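Local coordinates for LPXTG cell wall surface protein (Streptococcus gordonii, PDB 4IGB) that probably serves as a surface adhesin of the streptococcal cell wall, this chain holding its two N-terminal domains, N1 and N2, at residues B[261-266]-B[418-423]; B[51-56]-B[66-71]; B[337-342]-B[391-396]. All blocks are in the same frame, centred on the assembly; numbering follows the deposited sequence.

Contact 1: residues B[261-266]-B[418-423]; sequences ALRSNS and DNLSAP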
loop_
_atom_site.group_PDB
_atom_site.type_symbol
_atom_site.label_atom_id
_atom_site.label_comp_id
_atom_site.label_asym_id
_atom_site.label_seq_id
_atom_site.Cartn_x
_atom_site.Cartn_y
_atom_site.Cartn_z
ATOM N N ALA B 261 -5.230 -1.484 9.339
ATOM C CA ALA B 261 -4.207 -1.543 8.309
ATOM C C ALA B 261 -4.425 -2.753 7.419
ATOM O O ALA B 261 -4.725 -3.848 7.903
ATOM C CB ALA B 261 -2.809 -1.579 8.919
ATOM N N LEU B 262 -4.254 -2.541 6.120
ATOM C CA LEU B 262 -4.518 -3.551 5.097
ATOM C C LEU B 262 -3.347 -3.635 4.124
ATOM O O LEU B 262 -2.951 -2.620 3.522
ATOM C CB LEU B 262 -5.790 -3.190 4.321
ATOM C CG LEU B 262 -7.092 -3.012 5.119
ATOM C CD1 LEU B 262 -7.866 -1.803 4.663
ATOM C CD2 LEU B 262 -7.972 -4.255 4.977
ATOM N N ARG B 263 -2.787 -4.831 3.990
ATOM C CA ARG B 263 -1.750 -5.103 3.006
ATOM C C ARG B 263 -2.366 -5.896 1.856
ATOM O O ARG B 263 -2.878 -6.990 2.061
ATOM C CB ARG B 263 -0.599 -5.891 3.626
ATOM C CG ARG B 263 0.411 -6.425 2.589
ATOM C CD ARG B 263 1.117 -7.663 3.088
ATOM N NE ARG B 263 1.990 -7.417 4.240
ATOM C CZ ARG B 263 2.452 -8.394 5.017
ATOM N NH1 ARG B 263 2.099 -9.656 4.768
ATOM N NH2 ARG B 263 3.260 -8.120 6.036
ATOM N N SER B 264 -2.358 -5.314 0.662
ATOM C CA SER B 264 -2.920 -5.966 -0.523
ATOM C C SER B 264 -2.142 -7.208 -0.967
ATOM O O SER B 264 -0.983 -7.390 -0.618
ATOM C CB SER B 264 -3.011 -4.977 -1.696
ATOM O OG SER B 264 -3.474 -5.623 -2.879
ATOM N N ASN B 265 -2.800 -8.065 -1.740
ATOM C CA ASN B 265 -2.104 -9.109 -2.484
ATOM C C ASN B 265 -1.257 -8.543 -3.624
ATOM O O ASN B 265 -0.390 -9.243 -4.162
ATOM C CB ASN B 265 -3.114 -10.103 -3.086
ATOM C CG ASN B 265 -3.690 -11.038 -2.054
ATOM O OD1 ASN B 265 -3.048 -11.318 -1.045
ATOM N ND2 ASN B 265 -4.905 -11.533 -2.300
ATOM N N SER B 266 -1.527 -7.298 -4.024
ATOM C CA SER B 266 -0.879 -6.745 -5.224
ATOM C C SER B 266 -0.434 -5.312 -5.004
ATOM O O SER B 266 -0.408 -4.819 -3.868
ATOM C CB SER B 266 -1.826 -6.795 -6.431
ATOM O OG SER B 266 -2.919 -5.901 -6.258
ATOM N N ASP B 418 6.528 -13.037 3.924
ATOM C CA ASP B 418 5.164 -13.260 3.416
ATOM C C ASP B 418 5.136 -13.018 1.900
ATOM O O ASP B 418 5.930 -13.612 1.183
ATOM C CB ASP B 418 4.134 -12.401 4.145
ATOM C CG ASP B 418 3.989 -12.780 5.604
ATOM O OD1 ASP B 418 4.525 -13.840 6.001
ATOM O OD2 ASP B 418 3.328 -12.028 6.351
ATOM N N ASN B 419 4.244 -12.155 1.415
ATOM C CA ASN B 419 4.190 -11.856 -0.024
ATOM C C ASN B 419 5.007 -10.617 -0.410
ATOM O O ASN B 419 4.940 -10.157 -1.548
ATOM C CB ASN B 419 2.736 -11.694 -0.507
ATOM C CG ASN B 419 2.037 -10.518 0.147
ATOM O OD1 ASN B 419 2.432 -10.084 1.239
ATOM N ND2 ASN B 419 0.995 -9.986 -0.515
ATOM N N LEU B 420 5.771 -10.068 0.535
ATOM C CA LEU B 420 6.657 -8.944 0.228
ATOM C C LEU B 420 7.910 -9.418 -0.490
ATOM O O LEU B 420 8.278 -10.587 -0.408
ATOM C CB LEU B 420 7.052 -8.175 1.496
ATOM C CG LEU B 420 5.844 -7.794 2.355
ATOM C CD1 LEU B 420 6.267 -7.092 3.638
ATOM C CD2 LEU B 420 4.861 -6.932 1.529
ATOM N N SER B 421 8.558 -8.494 -1.192
ATOM C CA SER B 421 9.758 -8.794 -1.939
ATOM C C SER B 421 10.744 -7.679 -1.746
ATOM O O SER B 421 10.350 -6.532 -1.681
ATOM C CB SER B 421 9.446 -8.877 -3.431
ATOM O OG SER B 421 9.205 -10.203 -3.799
ATOM N N ALA B 422 12.025 -8.024 -1.661
ATOM C CA ALA B 422 13.086 -7.030 -1.709
ATOM C C ALA B 422 14.308 -7.612 -2.412
ATOM O O ALA B 422 15.011 -8.444 -1.851
ATOM C CB ALA B 422 13.456 -6.578 -0.320
ATOM N N PRO B 423 14.580 -7.151 -3.636
ATOM C CA PRO B 423 15.786 -7.634 -4.311
ATOM C C PRO B 423 17.032 -6.961 -3.772
ATOM O O PRO B 423 16.976 -5.819 -3.350
ATOM C CB PRO B 423 15.577 -7.219 -5.776
ATOM C CG PRO B 423 14.323 -6.336 -5.789
ATOM C CD PRO B 423 13.937 -6.050 -4.370
HETATM O O HOH W 1 4.338 -10.176 7.795
HETATM O O HOH W 2 0.369 -11.708 -2.956
#
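Asp418 OD2 is gripped from two directions, by a guanidinium N-H and by a water, and both tie the N2 domain to N1. Asp418 and Asn419 form the two-residue type II' turn of the beta hairpin joining strands 409-417 and 420-423, so the tip of an N2 hairpin meets a strand of N1. Arg263, on strand 261-264 of N1, sends NH1 in a nearly straight bond to Asp418 OD2 (3.1 Å, 172° at the hydrogen). OD2 lies in the guanidinium plane and is met on its anti lone pair; the guanidinium and carboxylate planes are 62° apart. Water 1 completes a small ring: it accepts from Arg263 NH2 at 2.9 Å and donates to Asp418 OD2 at 2.6 Å. The other oxygen, OD1, accepts from Ser331 N. Glu288 forms a second salt bridge, at Arg263 NE, so the positive charge is probably well balanced by two carboxylates, and Asn221 also bonds NH1. Several bonds therefore fix the rotation of the guanidinium.

Leu420 lays CD2 over one guanidinium face, 4.0 Å from Arg263 NE. Asn419 runs antiparallel alongside the arginine, OD1 lying 3.3 Å from Arg263 CD. With its CG set between backbone N and carbonyl carbon (chi1 63°), Asn419 turns the other end of its amide toward N1: ND2 reaches an in-plane lone pair of Ser264 O at 3.3 Å and also donates to water 2, which bonds Asn265 O at 2.8 Å.

Contact 2: residues B[51-56]-B[66-71]; sequences HLSNPH and PGEMEN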
loop_
_atom_site.group_PDB
_atom_site.type_symbol
_atom_site.label_atom_id
_atom_site.label_comp_id
_atom_site.label_asym_id
_atom_site.label_seq_id
_atom_site.Cartn_x
_atom_site.Cartn_y
_atom_site.Cartn_z
ATOM N N HIS B 51 -8.517 25.203 -7.343
ATOM C CA HIS B 51 -7.556 25.339 -6.258
ATOM C C HIS B 51 -8.126 26.219 -5.153
ATOM O O HIS B 51 -8.787 27.218 -5.422
ATOM C CB HIS B 51 -6.246 25.930 -6.779
ATOM C CG HIS B 51 -5.172 26.031 -5.740
ATOM N ND1 HIS B 51 -4.119 25.146 -5.670
ATOM C CD2 HIS B 51 -4.990 26.912 -4.728
ATOM C CE1 HIS B 51 -3.334 25.478 -4.661
ATOM N NE2 HIS B 51 -3.839 26.546 -4.074
ATOM N N LEU B 52 -7.866 25.836 -3.909
ATOM C CA LEU B 52 -8.331 26.595 -2.758
ATOM C C LEU B 52 -7.156 26.955 -1.862
ATOM O O LEU B 52 -6.332 26.101 -1.536
ATOM C CB LEU B 52 -9.363 25.787 -1.970
ATOM C CG LEU B 52 -10.770 26.376 -1.859
ATOM C CD1 LEU B 52 -11.174 27.060 -3.154
ATOM C CD2 LEU B 52 -11.771 25.297 -1.483
ATOM N N SER B 53 -7.074 28.220 -1.464
ATOM C CA SER B 53 -5.988 28.654 -0.590
ATOM C C SER B 53 -6.543 29.019 0.794
ATOM O O SER B 53 -7.360 29.920 0.921
ATOM C CB SER B 53 -5.259 29.846 -1.210
ATOM O OG SER B 53 -4.160 30.231 -0.404
ATOM N N ASN B 54 -6.098 28.317 1.825
ATOM C CA ASN B 54 -6.673 28.471 3.157
ATOM C C ASN B 54 -8.183 28.317 3.114
ATOM O O ASN B 54 -8.916 29.273 3.393
ATOM C CB ASN B 54 -6.312 29.828 3.764
ATOM C CG ASN B 54 -4.841 30.146 3.641
ATOM O OD1 ASN B 54 -3.978 29.299 3.918
ATOM N ND2 ASN B 54 -4.541 31.372 3.204
ATOM N N PRO B 55 -8.646 27.128 2.749
ATOM C CA PRO B 55 -10.082 26.878 2.608
ATOM C C PRO B 55 -10.814 26.947 3.942
ATOM O O PRO B 55 -10.239 26.632 4.983
ATOM C CB PRO B 55 -10.129 25.452 2.058
ATOM C CG PRO B 55 -8.904 24.812 2.596
ATOM C CD PRO B 55 -7.856 25.888 2.650
ATOM N N HIS B 56 -12.076 27.355 3.901
ATOM C CA HIS B 56 -12.916 27.364 5.087
ATOM C C HIS B 56 -13.595 26.007 5.213
ATOM O O HIS B 56 -14.101 25.467 4.230
ATOM C CB HIS B 56 -13.958 28.478 5.001
ATOM C CG HIS B 56 -13.371 29.854 5.021
ATOM N ND1 HIS B 56 -13.271 30.603 6.174
ATOM C CD2 HIS B 56 -12.849 30.615 4.032
ATOM C CE1 HIS B 56 -12.714 31.767 5.894
ATOM N NE2 HIS B 56 -12.449 31.801 4.600
ATOM N N PRO B 66 -4.905 26.505 7.109
ATOM C CA PRO B 66 -3.756 26.662 6.211
ATOM C C PRO B 66 -3.292 25.286 5.718
ATOM O O PRO B 66 -3.344 24.339 6.509
ATOM C CB PRO B 66 -2.695 27.289 7.128
ATOM C CG PRO B 66 -3.217 27.092 8.581
ATOM C CD PRO B 66 -4.468 26.264 8.494
ATOM N N GLY B 67 -2.857 25.157 4.460
ATOM C CA GLY B 67 -2.745 26.268 3.530
ATOM C C GLY B 67 -3.349 26.039 2.150
ATOM O O GLY B 67 -4.325 26.693 1.803
ATOM N N GLU B 68 -2.776 25.140 1.351
ATOM C CA GLU B 68 -3.198 25.007 -0.057
ATOM C C GLU B 68 -3.863 23.666 -0.378
ATOM O O GLU B 68 -3.430 22.604 0.074
ATOM C CB GLU B 68 -2.035 25.282 -1.021
ATOM C CG GLU B 68 -1.356 26.647 -0.826
ATOM C CD GLU B 68 -2.257 27.833 -1.120
ATOM O OE1 GLU B 68 -3.116 27.746 -2.010
ATOM O OE2 GLU B 68 -2.092 28.884 -0.469
ATOM N N MET B 69 -4.931 23.733 -1.160
ATOM C CA MET B 69 -5.758 22.565 -1.421
ATOM C C MET B 69 -6.174 22.524 -2.882
ATOM O O MET B 69 -6.414 23.562 -3.506
ATOM C CB MET B 69 -7.019 22.614 -0.550
ATOM C CG MET B 69 -8.124 21.655 -0.980
ATOM S SD MET B 69 -9.595 21.751 0.065
ATOM C CE MET B 69 -9.014 20.888 1.527
ATOM N N GLU B 70 -6.259 21.318 -3.426
ATOM C CA GLU B 70 -6.899 21.140 -4.717
ATOM C C GLU B 70 -8.197 20.407 -4.465
ATOM O O GLU B 70 -8.203 19.297 -3.920
ATOM C CB GLU B 70 -5.998 20.386 -5.695
ATOM C CG GLU B 70 -6.529 20.395 -7.149
ATOM C CD GLU B 70 -6.362 21.734 -7.849
ATOM O OE1 GLU B 70 -5.670 22.627 -7.314
ATOM O OE2 GLU B 70 -6.922 21.895 -8.953
ATOM N N ASN B 71 -9.298 21.040 -4.856
ATOM C CA ASN B 71 -10.628 20.561 -4.502
ATOM C C ASN B 71 -11.413 20.070 -5.695
ATOM O O ASN B 71 -11.306 20.627 -6.785
ATOM C CB ASN B 71 -11.443 21.661 -3.820
ATOM C CG ASN B 71 -12.599 21.104 -3.025
ATOM O OD1 ASN B 71 -13.673 21.700 -2.998
ATOM N ND2 ASN B 71 -12.399 19.956 -2.378
#
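The His51 imidazole lies flat over the carbonyl oxygen of Met69, which sits 3.5 Å below the ring plane and under its centre. The two residues belong to an antiparallel beta pairing at the edge of the six-stranded sheet of the N1 domain, where strand 47-53 is the outermost strand and strand 68-75 its neighbour. Leu52 and Met69 make the hydrogen-bonded pair, with Leu52 N to Met69 O at 2.7 Å and Met69 N to Leu52 O at 2.8 Å; His51-Glu70 and Ser53-Glu68 are the non-hydrogen-bonded pairs on either side of it.

One face of the pairing is polar. His51, Ser53, Glu68 and Glu70 all point to it, and Glu68 serves as the bridge: bent at chi2 (-65°), its chain folds back so that its carboxylate comes nearly coplanar with the imidazole (17° between planes). His51 NE2 to Glu68 OE1, at the ring edge, and Ser53 OG to Glu68 OE2 are both modelled at 2.5 Å, doubtfully short, though the pairing itself is clear. His51 ND1 adds only a weak bond to Glu70 OE1, at 3.4 Å, while Glu70 OE2 is taken by Gln49.

The peptide joining Pro66 to Gly67, just where the pairing ends, is modelled as cis. Leu52 and Met69 pack on the opposite face, against Tyr157: Leu52 CB meets Met69 CB at 4.2 Å. Extended through chi1 and chi2, the Met69 chain carries SD to 4.0 Å from Pro55 CG, and the bend at chi3 turns CE, which also lies near Pro55 CG.

Contact 3: residues B[337-342]-B[391-396]; sequences QKFDER and ITYKTA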
loop_
_atom_site.group_PDB
_atom_site.type_symbol
_atom_site.label_atom_id
_atom_site.label_comp_id
_atom_site.label_asym_id
_atom_site.label_seq_id
_atom_site.Cartn_x
_atom_site.Cartn_y
_atom_site.Cartn_z
ATOM N N GLN B 337 17.729 -17.389 -4.836
ATOM C CA GLN B 337 18.864 -17.146 -5.720
ATOM C C GLN B 337 18.567 -17.743 -7.090
ATOM O O GLN B 337 17.824 -18.721 -7.210
ATOM C CB GLN B 337 20.126 -17.818 -5.175
ATOM C CG GLN B 337 21.175 -16.881 -4.634
ATOM C CD GLN B 337 21.849 -16.004 -5.690
ATOM O OE1 GLN B 337 21.388 -15.895 -6.827
ATOM N NE2 GLN B 337 22.957 -15.366 -5.301
ATOM N N LYS B 338 19.149 -17.165 -8.129
ATOM C CA LYS B 338 19.118 -17.827 -9.424
ATOM C C LYS B 338 20.444 -17.573 -10.103
ATOM O O LYS B 338 20.870 -16.435 -10.254
ATOM C CB LYS B 338 17.951 -17.336 -10.288
ATOM C CG LYS B 338 17.839 -18.077 -11.620
ATOM C CD LYS B 338 16.657 -17.578 -12.449
ATOM C CE LYS B 338 16.604 -18.266 -13.808
ATOM N NZ LYS B 338 15.808 -17.462 -14.788
ATOM N N PHE B 339 21.112 -18.644 -10.493
ATOM C CA PHE B 339 22.479 -18.518 -10.977
ATOM C C PHE B 339 22.581 -18.528 -12.482
ATOM O O PHE B 339 21.941 -19.335 -13.151
ATOM C CB PHE B 339 23.337 -19.637 -10.392
ATOM C CG PHE B 339 23.433 -19.588 -8.889
ATOM C CD1 PHE B 339 24.188 -18.605 -8.262
ATOM C CD2 PHE B 339 22.759 -20.512 -8.105
ATOM C CE1 PHE B 339 24.275 -18.559 -6.879
ATOM C CE2 PHE B 339 22.847 -20.467 -6.731
ATOM C CZ PHE B 339 23.609 -19.487 -6.120
ATOM N N ASP B 340 23.398 -17.623 -13.008
ATOM C CA ASP B 340 23.729 -17.630 -14.425
ATOM C C ASP B 340 24.036 -19.068 -14.866
ATOM O O ASP B 340 24.689 -19.825 -14.141
ATOM C CB ASP B 340 24.921 -16.702 -14.674
ATOM C CG ASP B 340 25.230 -16.517 -16.148
ATOM O OD1 ASP B 340 25.192 -15.365 -16.630
ATOM O OD2 ASP B 340 25.538 -17.519 -16.819
ATOM N N GLU B 341 23.554 -19.438 -16.052
ATOM C CA GLU B 341 23.689 -20.807 -16.568
ATOM C C GLU B 341 25.135 -21.273 -16.713
ATOM O O GLU B 341 25.399 -22.476 -16.803
ATOM C CB GLU B 341 22.948 -20.954 -17.906
ATOM C CG GLU B 341 21.443 -21.082 -17.707
ATOM C CD GLU B 341 20.640 -20.879 -18.979
ATOM O OE1 GLU B 341 21.244 -20.540 -20.024
ATOM O OE2 GLU B 341 19.400 -21.055 -18.923
ATOM N N ARG B 342 26.063 -20.322 -16.737
ATOM C CA ARG B 342 27.483 -20.645 -16.833
ATOM C C ARG B 342 28.074 -21.059 -15.483
ATOM O O ARG B 342 29.281 -21.310 -15.376
ATOM C CB ARG B 342 28.254 -19.461 -17.419
ATOM C CG ARG B 342 27.887 -19.189 -18.869
ATOM C CD ARG B 342 28.413 -17.855 -19.323
ATOM N NE ARG B 342 27.687 -16.737 -18.730
ATOM C CZ ARG B 342 27.926 -15.473 -19.042
ATOM N NH1 ARG B 342 28.874 -15.191 -19.923
ATOM N NH2 ARG B 342 27.226 -14.497 -18.483
ATOM N N ILE B 391 23.784 -15.489 3.965
ATOM C CA ILE B 391 23.872 -16.731 3.212
ATOM C C ILE B 391 25.038 -16.660 2.258
ATOM O O ILE B 391 25.148 -15.722 1.463
ATOM C CB ILE B 391 22.597 -17.018 2.413
ATOM C CG1 ILE B 391 21.380 -17.006 3.333
ATOM C CG2 ILE B 391 22.736 -18.326 1.650
ATOM C CD1 ILE B 391 20.097 -17.219 2.609
ATOM N N THR B 392 25.910 -17.657 2.338
ATOM C CA THR B 392 27.064 -17.707 1.457
ATOM C C THR B 392 26.924 -18.859 0.463
ATOM O O THR B 392 26.855 -20.014 0.859
ATOM C CB THR B 392 28.354 -17.839 2.285
ATOM O OG1 THR B 392 28.391 -16.765 3.231
ATOM C CG2 THR B 392 29.576 -17.754 1.390
ATOM N N TYR B 393 26.874 -18.531 -0.826
ATOM C CA TYR B 393 26.680 -19.531 -1.871
ATOM C C TYR B 393 27.976 -19.802 -2.609
ATOM O O TYR B 393 28.577 -18.891 -3.186
ATOM C CB TYR B 393 25.663 -19.048 -2.904
ATOM C CG TYR B 393 24.335 -18.548 -2.358
ATOM C CD1 TYR B 393 23.229 -19.383 -2.300
ATOM C CD2 TYR B 393 24.177 -17.224 -1.956
ATOM C CE1 TYR B 393 22.008 -18.920 -1.846
ATOM C CE2 TYR B 393 22.950 -16.753 -1.498
ATOM C CZ TYR B 393 21.875 -17.604 -1.445
ATOM O OH TYR B 393 20.654 -17.149 -0.992
ATOM N N LYS B 394 28.402 -21.054 -2.606
ATOM C CA LYS B 394 29.556 -21.454 -3.384
ATOM C C LYS B 394 29.096 -21.973 -4.742
ATOM O O LYS B 394 28.269 -22.882 -4.817
ATOM C CB LYS B 394 30.337 -22.550 -2.646
ATOM C CG LYS B 394 31.057 -22.076 -1.390
ATOM C CD LYS B 394 31.819 -23.227 -0.728
ATOM C CE LYS B 394 32.667 -22.745 0.444
ATOM N NZ LYS B 394 33.349 -23.869 1.151
ATOM N N THR B 395 29.618 -21.378 -5.811
ATOM C CA THR B 395 29.393 -21.896 -7.157
ATOM C C THR B 395 30.727 -21.991 -7.891
ATOM O O THR B 395 31.761 -21.528 -7.390
ATOM C CB THR B 395 28.458 -20.990 -7.991
ATOM O OG1 THR B 395 29.149 -19.789 -8.344
ATOM C CG2 THR B 395 27.203 -20.638 -7.222
ATOM N N ALA B 396 30.706 -22.586 -9.085
ATOM C CA ALA B 396 31.880 -22.574 -9.955
ATOM C C ALA B 396 31.452 -22.612 -11.418
ATOM O O ALA B 396 30.512 -23.302 -11.771
ATOM C CB ALA B 396 32.814 -23.738 -9.623
#
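Gln337 CG sits over the face of the Tyr393 ring, 3.5 Å from its centroid in a CH-pi contact, and 3.3 Å from CZ. This is core packing between the two layers of the N2 beta sandwich: the segments 337-342 and 393-396 run in nearly the same direction, about 9 Å apart at CA, and meet through side chains without a hydrogen bond between them. Next along, Phe339 points its CZ edge at the face of Tyr393 in an offset edge-to-face pair, centroids 5.8 Å apart and planes at 71°. Thr395 then lays CG2 over a Phe339 face, 3.9 Å from the centroid; its methyl points there while OG1 turns to Val311 O.

Outside this shell, Ile391 CG2 backs the Tyr393 face opposite Gln337, and Asn411 holds Gln337 by accepting from NE2. The Gln337 chain, bent at chi2 (-68°), curls so that OE1 lies over the far face of Phe339. Farther along the chain Asp340 forms an Asx turn. Arg342 grips its carboxylate side-on through NE and NH2, NH1 donates to Glu407 O, and Arg342 N reaches Asp340 OD2 at 2.9 Å.

The three contacts sample the elongated chain from one domain to the other. Contact 2 lies within N1, contact 3 within N2, and contact 1 joins the two; accordingly contacts 2 and 3 stand on opposite sides of the chain's centre, 56 Å apart between centres, whereas contact 1 is only 8 Å from that centre. Contact 1 and contact 3 are 26 Å apart by centres, about 10 Å by nearest atoms; both reach the same sheet, strand 409-417 pairing with both 420-423 and 333-338. Contact 2 is more remote from contact 1, about 34 Å between centres and about 23 Å between nearest atoms. None includes the sodium ligands Asp198, Asp200 and Thr248. Contact 1 is mainly polar, contact 3 mainly ring packing.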